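Local coordinates for protein Pab-dependent poly(a)-specific ribonuclease subunit PAN2 (Neurospora crassa, PDB 4CZX) that probably shortens poly(A) tails of mRNA as the catalytic subunit of the PAN2-PAN3 deadenylation complex, and is represented here by its N-terminal WD40 domain, at residues I184-Q189 against K227-K232; M161-C166 against S201-V206; I195-T200 against A246-M251. All blocks are in the same frame, centred on the assembly; numbering follows the deposited sequence.

Contact 1 of 3, residues I184-Q189 against K227-K232; sequences IKKQWQ and KVFDLK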
# COMPACT_ATOMS: atom_id res chain seq x y z
N ILE A 184 36.97 -15.82 31.92
CA ILE A 184 37.82 -16.66 31.08
C ILE A 184 38.67 -17.62 31.92
O ILE A 184 39.49 -17.18 32.73
CB ILE A 184 38.76 -15.81 30.20
CG1 ILE A 184 37.94 -14.83 29.36
CG2 ILE A 184 39.63 -16.71 29.32
CD1 ILE A 184 38.79 -13.78 28.65
N LYS A 185 38.48 -18.92 31.71
CA LYS A 185 39.28 -19.93 32.41
C LYS A 185 40.56 -20.24 31.64
O LYS A 185 41.58 -20.59 32.24
CB LYS A 185 38.46 -21.21 32.60
CG LYS A 185 37.17 -21.01 33.39
CD LYS A 185 36.67 -22.32 33.98
CE LYS A 185 36.33 -22.16 35.46
NZ LYS A 185 35.43 -23.25 35.94
N LYS A 186 40.51 -20.12 30.32
CA LYS A 186 41.60 -20.55 29.46
C LYS A 186 41.42 -19.98 28.05
O LYS A 186 40.30 -19.90 27.56
CB LYS A 186 41.66 -22.07 29.42
CG LYS A 186 42.64 -22.67 28.44
CD LYS A 186 44.04 -22.67 29.00
CE LYS A 186 44.83 -23.87 28.49
NZ LYS A 186 46.24 -23.85 28.98
N GLN A 187 42.52 -19.57 27.42
CA GLN A 187 42.48 -19.13 26.03
C GLN A 187 43.26 -20.10 25.15
O GLN A 187 44.37 -20.52 25.51
CB GLN A 187 43.03 -17.70 25.90
CG GLN A 187 42.32 -16.70 26.82
CD GLN A 187 42.65 -15.25 26.52
OE1 GLN A 187 43.33 -14.58 27.30
NE2 GLN A 187 42.15 -14.75 25.39
N TRP A 188 42.68 -20.47 24.02
CA TRP A 188 43.26 -21.45 23.11
C TRP A 188 43.48 -20.82 21.74
O TRP A 188 42.55 -20.27 21.15
CB TRP A 188 42.34 -22.67 23.02
CG TRP A 188 42.72 -23.73 22.02
CD1 TRP A 188 43.97 -24.23 21.77
CD2 TRP A 188 41.82 -24.43 21.15
NE1 TRP A 188 43.90 -25.19 20.79
CE2 TRP A 188 42.60 -25.33 20.39
CE3 TRP A 188 40.44 -24.37 20.93
CZ2 TRP A 188 42.04 -26.17 19.43
CZ3 TRP A 188 39.89 -25.20 19.97
CH2 TRP A 188 40.69 -26.08 19.23
N GLN A 189 44.71 -20.88 21.24
CA GLN A 189 44.99 -20.33 19.91
C GLN A 189 44.63 -21.35 18.85
O GLN A 189 45.40 -22.27 18.57
CB GLN A 189 46.46 -19.92 19.78
CG GLN A 189 46.75 -19.19 18.49
CD GLN A 189 46.19 -17.80 18.50
OE1 GLN A 189 46.51 -17.01 19.39
NE2 GLN A 189 45.35 -17.48 17.51
N LYS A 227 41.08 -28.04 14.18
CA LYS A 227 41.75 -27.91 15.46
C LYS A 227 40.93 -28.57 16.57
O LYS A 227 39.71 -28.46 16.57
CB LYS A 227 42.01 -26.44 15.80
CG LYS A 227 43.19 -25.84 15.04
CD LYS A 227 44.48 -26.62 15.37
CE LYS A 227 45.70 -25.71 15.35
NZ LYS A 227 45.92 -25.08 16.68
N VAL A 228 41.60 -29.26 17.48
CA VAL A 228 40.92 -30.04 18.52
C VAL A 228 41.43 -29.70 19.91
O VAL A 228 42.64 -29.63 20.15
CB VAL A 228 41.10 -31.56 18.28
CG1 VAL A 228 40.33 -32.39 19.33
CG2 VAL A 228 40.68 -31.93 16.86
N PHE A 229 40.50 -29.52 20.85
CA PHE A 229 40.83 -29.20 22.23
C PHE A 229 40.12 -30.16 23.19
O PHE A 229 38.94 -30.43 23.02
CB PHE A 229 40.46 -27.75 22.55
CG PHE A 229 40.96 -27.27 23.88
CD1 PHE A 229 42.21 -26.69 23.99
CD2 PHE A 229 40.17 -27.39 25.02
CE1 PHE A 229 42.69 -26.24 25.21
CE2 PHE A 229 40.65 -26.95 26.25
CZ PHE A 229 41.92 -26.37 26.34
N ASP A 230 40.86 -30.65 24.18
CA ASP A 230 40.36 -31.58 25.19
C ASP A 230 39.71 -30.80 26.33
O ASP A 230 40.41 -30.18 27.12
CB ASP A 230 41.52 -32.45 25.71
CG ASP A 230 41.09 -33.46 26.79
OD1 ASP A 230 39.96 -33.40 27.32
OD2 ASP A 230 41.94 -34.32 27.10
N LEU A 231 38.39 -30.84 26.41
CA LEU A 231 37.66 -30.05 27.41
C LEU A 231 37.71 -30.69 28.79
O LEU A 231 37.60 -30.00 29.80
CB LEU A 231 36.19 -29.86 26.99
CG LEU A 231 35.79 -28.50 26.42
CD1 LEU A 231 34.28 -28.31 26.50
CD2 LEU A 231 36.53 -27.35 27.11
N LYS A 232 37.87 -32.01 28.82
CA LYS A 232 37.90 -32.74 30.07
C LYS A 232 39.17 -32.40 30.85
O LYS A 232 39.12 -32.07 32.03
CB LYS A 232 37.81 -34.25 29.80
CG LYS A 232 37.57 -35.12 31.03
CD LYS A 232 37.69 -36.60 30.67
CE LYS A 232 37.70 -37.48 31.90
NZ LYS A 232 36.42 -37.39 32.67
O HOH W 1 46.35 -26.01 19.23

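Contact 2 of 3, residues M161-C166 against S201-V206; sequences MSRYIC and SNDFIV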
# COMPACT_ATOMS: atom_id res chain seq x y z
N MET A 161 27.54 -23.60 24.62
CA MET A 161 27.63 -24.22 25.93
C MET A 161 27.71 -25.73 25.82
O MET A 161 26.87 -26.36 25.19
CB MET A 161 26.42 -23.81 26.77
CG MET A 161 26.35 -24.48 28.12
SD MET A 161 27.74 -24.10 29.21
CE MET A 161 27.28 -25.09 30.64
N SER A 162 28.74 -26.31 26.43
CA SER A 162 28.79 -27.76 26.63
C SER A 162 29.10 -27.99 28.09
O SER A 162 28.20 -27.91 28.94
CB SER A 162 29.83 -28.43 25.73
OG SER A 162 31.09 -27.77 25.80
N ARG A 163 30.36 -28.26 28.39
CA ARG A 163 30.86 -28.31 29.76
C ARG A 163 31.10 -26.88 30.25
O ARG A 163 30.87 -26.55 31.41
CB ARG A 163 32.15 -29.14 29.84
CG ARG A 163 32.63 -29.39 31.26
CD ARG A 163 33.98 -30.11 31.30
NE ARG A 163 33.98 -31.38 30.57
CZ ARG A 163 33.97 -32.58 31.16
NH1 ARG A 163 33.96 -32.67 32.48
NH2 ARG A 163 33.97 -33.68 30.41
N TYR A 164 31.57 -26.05 29.32
CA TYR A 164 31.84 -24.63 29.55
C TYR A 164 31.27 -23.88 28.36
O TYR A 164 30.89 -24.50 27.37
CB TYR A 164 33.34 -24.33 29.67
CG TYR A 164 34.08 -25.18 30.68
CD1 TYR A 164 33.87 -25.00 32.05
CD2 TYR A 164 34.96 -26.16 30.28
CE1 TYR A 164 34.53 -25.78 32.98
CE2 TYR A 164 35.64 -26.95 31.20
CZ TYR A 164 35.42 -26.75 32.55
OH TYR A 164 36.08 -27.52 33.47
N ILE A 165 31.25 -22.56 28.44
CA ILE A 165 30.88 -21.76 27.28
C ILE A 165 32.12 -21.59 26.41
O ILE A 165 33.09 -20.97 26.83
CB ILE A 165 30.32 -20.38 27.68
CG1 ILE A 165 28.99 -20.55 28.42
CG2 ILE A 165 30.12 -19.49 26.46
CD1 ILE A 165 28.46 -19.26 29.04
N CYS A 166 32.08 -22.17 25.22
CA CYS A 166 33.21 -22.07 24.31
C CYS A 166 32.97 -20.92 23.37
O CYS A 166 31.97 -20.87 22.62
CB CYS A 166 33.43 -23.38 23.55
SG CYS A 166 33.71 -24.79 24.64
N SER A 201 31.39 -30.74 22.35
CA SER A 201 30.70 -31.71 23.20
C SER A 201 31.21 -31.48 24.61
O SER A 201 32.04 -30.60 24.82
CB SER A 201 30.98 -33.13 22.73
OG SER A 201 32.36 -33.45 22.87
N ASN A 202 30.75 -32.27 25.58
CA ASN A 202 31.24 -32.08 26.93
C ASN A 202 32.74 -32.38 27.03
O ASN A 202 33.40 -31.92 27.96
CB ASN A 202 30.45 -32.94 27.95
CG ASN A 202 29.01 -32.45 28.15
OD1 ASN A 202 28.71 -31.27 27.97
ND2 ASN A 202 28.12 -33.37 28.51
N ASP A 203 33.28 -33.14 26.07
CA ASP A 203 34.69 -33.53 26.14
C ASP A 203 35.63 -32.84 25.14
O ASP A 203 36.85 -32.89 25.31
CB ASP A 203 34.83 -35.04 25.96
CG ASP A 203 34.18 -35.83 27.08
OD1 ASP A 203 34.00 -35.27 28.19
OD2 ASP A 203 33.87 -37.01 26.84
N PHE A 204 35.08 -32.21 24.10
CA PHE A 204 35.92 -31.63 23.05
C PHE A 204 35.46 -30.28 22.54
O PHE A 204 34.27 -29.96 22.56
CB PHE A 204 36.01 -32.57 21.84
CG PHE A 204 36.55 -33.94 22.17
CD1 PHE A 204 37.91 -34.17 22.22
CD2 PHE A 204 35.68 -35.00 22.39
CE1 PHE A 204 38.40 -35.44 22.52
CE2 PHE A 204 36.17 -36.27 22.69
CZ PHE A 204 37.53 -36.48 22.75
N ILE A 205 36.43 -29.49 22.06
CA ILE A 205 36.14 -28.41 21.12
C ILE A 205 36.77 -28.74 19.78
O ILE A 205 37.88 -29.28 19.72
CB ILE A 205 36.69 -27.05 21.58
CG1 ILE A 205 36.45 -26.82 23.07
CG2 ILE A 205 36.10 -25.92 20.71
CD1 ILE A 205 37.09 -25.54 23.58
N VAL A 206 36.06 -28.43 18.70
CA VAL A 206 36.62 -28.56 17.36
C VAL A 206 36.34 -27.28 16.57
O VAL A 206 35.27 -26.68 16.67
CB VAL A 206 36.05 -29.79 16.60
CG1 VAL A 206 36.70 -31.08 17.09
CG2 VAL A 206 34.51 -29.84 16.71

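Contact 3 of 3, residues I195-T200 against A246-M251; sequences INDLDT and AAHVRM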
# COMPACT_ATOMS: atom_id res chain seq x y z
N ILE A 195 37.95 -17.97 12.75
CA ILE A 195 37.31 -19.25 12.97
C ILE A 195 36.05 -19.24 12.12
O ILE A 195 35.21 -18.36 12.28
CB ILE A 195 37.00 -19.45 14.45
CG1 ILE A 195 38.31 -19.79 15.19
CG2 ILE A 195 35.96 -20.56 14.66
CD1 ILE A 195 38.22 -19.70 16.69
N ASN A 196 35.94 -20.17 11.18
CA ASN A 196 34.78 -20.26 10.31
C ASN A 196 33.66 -21.11 10.93
O ASN A 196 32.49 -21.03 10.52
CB ASN A 196 35.18 -20.85 8.95
CG ASN A 196 34.12 -20.63 7.90
OD1 ASN A 196 33.65 -19.52 7.72
ND2 ASN A 196 33.72 -21.70 7.22
N ASP A 197 34.02 -21.93 11.91
CA ASP A 197 33.06 -22.83 12.55
C ASP A 197 33.60 -23.34 13.88
O ASP A 197 34.81 -23.54 14.05
CB ASP A 197 32.74 -24.02 11.64
CG ASP A 197 31.36 -24.65 11.95
OD1 ASP A 197 30.72 -24.22 12.93
OD2 ASP A 197 30.93 -25.55 11.20
N LEU A 198 32.69 -23.57 14.82
CA LEU A 198 33.03 -24.14 16.12
C LEU A 198 31.92 -25.08 16.55
O LEU A 198 30.74 -24.75 16.42
CB LEU A 198 33.25 -23.03 17.17
CG LEU A 198 33.59 -23.53 18.59
CD1 LEU A 198 34.50 -22.56 19.34
CD2 LEU A 198 32.35 -23.82 19.44
N ASP A 199 32.29 -26.25 17.05
CA ASP A 199 31.33 -27.11 17.74
C ASP A 199 32.00 -27.65 18.98
O ASP A 199 33.23 -27.62 19.10
CB ASP A 199 30.82 -28.25 16.85
CG ASP A 199 29.50 -28.84 17.36
OD1 ASP A 199 28.87 -28.19 18.21
OD2 ASP A 199 29.11 -29.94 16.90
N THR A 200 31.20 -28.15 19.92
CA THR A 200 31.75 -28.69 21.14
C THR A 200 30.80 -29.71 21.76
O THR A 200 29.59 -29.57 21.64
CB THR A 200 32.07 -27.55 22.16
OG1 THR A 200 32.48 -28.12 23.41
CG2 THR A 200 30.86 -26.65 22.40
N ALA A 246 39.35 -27.67 5.70
CA ALA A 246 38.20 -27.83 6.60
C ALA A 246 37.43 -26.54 6.77
O ALA A 246 37.96 -25.57 7.32
CB ALA A 246 38.65 -28.35 7.94
N ALA A 247 36.18 -26.55 6.32
CA ALA A 247 35.33 -25.36 6.35
C ALA A 247 34.32 -25.43 7.50
O ALA A 247 34.05 -24.42 8.15
CB ALA A 247 34.61 -25.21 5.02
N HIS A 248 33.77 -26.63 7.73
CA HIS A 248 32.78 -26.82 8.80
C HIS A 248 33.00 -28.12 9.53
O HIS A 248 33.59 -29.07 8.99
CB HIS A 248 31.36 -26.77 8.23
CG HIS A 248 31.10 -25.55 7.41
ND1 HIS A 248 30.83 -24.32 7.97
CD2 HIS A 248 31.13 -25.36 6.07
CE1 HIS A 248 30.70 -23.42 7.01
NE2 HIS A 248 30.87 -24.03 5.85
N VAL A 249 32.52 -28.15 10.77
CA VAL A 249 32.67 -29.31 11.62
C VAL A 249 31.52 -29.39 12.62
O VAL A 249 31.04 -28.38 13.15
CB VAL A 249 34.03 -29.31 12.36
CG1 VAL A 249 34.10 -28.16 13.37
CG2 VAL A 249 34.30 -30.66 13.02
N ARG A 250 31.06 -30.62 12.85
CA ARG A 250 30.10 -30.90 13.91
C ARG A 250 30.53 -32.16 14.63
O ARG A 250 30.97 -33.12 13.99
CB ARG A 250 28.69 -31.09 13.35
CG ARG A 250 28.02 -29.81 12.86
CD ARG A 250 27.69 -28.88 14.01
NE ARG A 250 26.98 -27.68 13.57
CZ ARG A 250 27.55 -26.49 13.38
NH1 ARG A 250 28.86 -26.33 13.54
NH2 ARG A 250 26.80 -25.47 13.01
N MET A 251 30.39 -32.16 15.95
CA MET A 251 30.55 -33.39 16.72
C MET A 251 29.37 -34.30 16.44
O MET A 251 28.23 -33.83 16.35
CB MET A 251 30.64 -33.10 18.22
CG MET A 251 31.88 -32.33 18.63
SD MET A 251 33.40 -33.23 18.25
CE MET A 251 33.26 -34.70 19.27
O HOH W 2 30.26 -22.30 10.12
O HOH W 3 28.13 -22.81 12.69

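Contact 1 of 3, residues I184-Q189 against K227-K232
Phe-229 lies over one face of the Trp-188 indole: its CB sits 3.5 Å from the centroid of the six-membered ring, almost on the ring normal, in a CH-pi contact. Its phenyl ring continues toward the five-membered ring, where Phe-229 CD1 comes within 3.6 Å of Trp-188 CG, with the two planes inclined at 46°. Each aromatic group stands anti to its own backbone N (chi1 174° in Trp-188), and the two side chains run alongside one another, pointing opposite ways. At the far end of the indole, Trp-188 CZ2 rests 3.6 Å from Lys-227 CB. One water accepts from both Trp-188 NE1 (3.0 Å) and Lys-227 NZ (2.7 Å), which satisfies the indole N-H; Lys-227 NZ also makes a weak bond to Ala-190 O. With a leucine in place of Trp-188, the water would probably be left without its indole donor and a gap would be likely to open over Phe-229 CB. Outside the pair, Ile-205 touches both aromatic side chains, Ile-176 meets Phe-229 and Ala-236 meets Trp-188. Strand 184-189, the outermost of its four-stranded propeller blade, thus packs against strand 225-230 of the next blade, with strands 173-177, 204-210 and 235-241 around the indole and phenyl groups.

Contact 2 of 3, residues M161-C166 against S201-V206
Ser-162 meets Ser-201 where two beta-hairpin turns from adjacent blades of the WD40 beta-propeller come together, one joining strands 156-161 and 165-169, the other strands 194-200 and 204-210. Each turn is closed by a backbone bond of its own, from Ser-162 N to Tyr-164 O and from Ser-201 N to Phe-204 O. Ser-162 CB presses on the facing turn, 3.2 Å from Ser-201 O; its hydroxyl is also near that oxygen, but the contact is weak, and the main partner of Ser-162 OG is Thr-200 OG1. Asn-202 OD1 approaches Ser-162 C at 3.3 Å.

Arg-163 supplies the polar grip. Its chain leaves extended, with CG opposite the backbone N, and then bends at chi3 (-57°), which brings the edge of the guanidinium to the second turn. Arg-163 NE donates to Asn-202 O at 2.7 Å with an N-H...O angle of 152°, the oxygen lying close to the guanidinium plane. Arg-163 NH2 adds a longer, weak bond to the same oxygen and a salt bridge to Asp-203 OD1 at 2.7 Å. Guanidinium and carboxylate are nearly coplanar, 25° apart, although that N-H is poorly aimed. One carbonyl and one acid therefore probably fix the rotation of the arginine end.

Farther along, Tyr-164 and Ile-165 lead the chain into strand 165-169, and the contact turns apolar and buried. There Cys-166 SG touches Ile-205 CD1, the end of the isoleucine's longer branch, at 3.6 Å.

Contact 3 of 3, residues I195-T200 against A246-M251
Asp-197 and Asp-199 of strand 197-200 reach across to the backbone N-H groups of Val-249 and Met-251 in strand 248-251, the innermost strand of the next blade in this WD40 beta-propeller. The strands run parallel, 8° apart, and their axes approach to 6.0 Å. Asp-199 OD2 accepts from Met-251 N at 2.7 Å, on its anti side. Two residues back, Asp-197 OD2 takes Val-249 N at 3.1 Å, here from above the carboxylate plane. Both carboxylates are helped across by a first torsion that turns each CG away from its own N (chi1 -156° in Asp-197).

The other oxygen, Asp-197 OD1, forms a salt bridge with Arg-250 NH1 at 2.9 Å, met on its syn side and near the guanidinium plane, although the carboxylate and guanidinium planes are 71° apart. Arg-250 NH1 also donates to Val-249 O, and a water links Asp-197 OD1 to Arg-250 NH2. Two charged side chains have second partners: Arg-250 NE pairs with Asp-294, and Asp-199 OD1 with Lys-160. Arg-250 and Asp-199 thus link the contact to two more strands, 290-295 and 156-161.

Nearer the start of the strands, Asn-196 ND2 donates to Ala-247 O at 2.9 Å, and a second water joins Asn-196 O to His-248 ND1. Val-249 packs on Val-206 and Cys-208 of strand 204-210. At the other end, Met-251 CG lies 4.2 Å from Thr-200 C.

Overall arrangement
From the N terminus the segments come in the order 161-166, 184-189, 195-200, 201-206, 227-232 and 246-251, so each of the three contacts crosses the other two and none is nested. Contact 2 closes first, tying the blade that begins with strand 156-161 to the one that begins with strand 194-200 at their hairpin turns. Contact 1 closes next, when 227-232 returns to 184-189, joining the same blades nearer the periphery. Contact 3 closes last, as 246-251 reaches 195-200 and carries the connection to the following blade at the inner strands. In the middle blade, Phe-229 O with Ile-205 N links contacts 1 and 2, and Val-206 N with Asp-199 O links contacts 2 and 3.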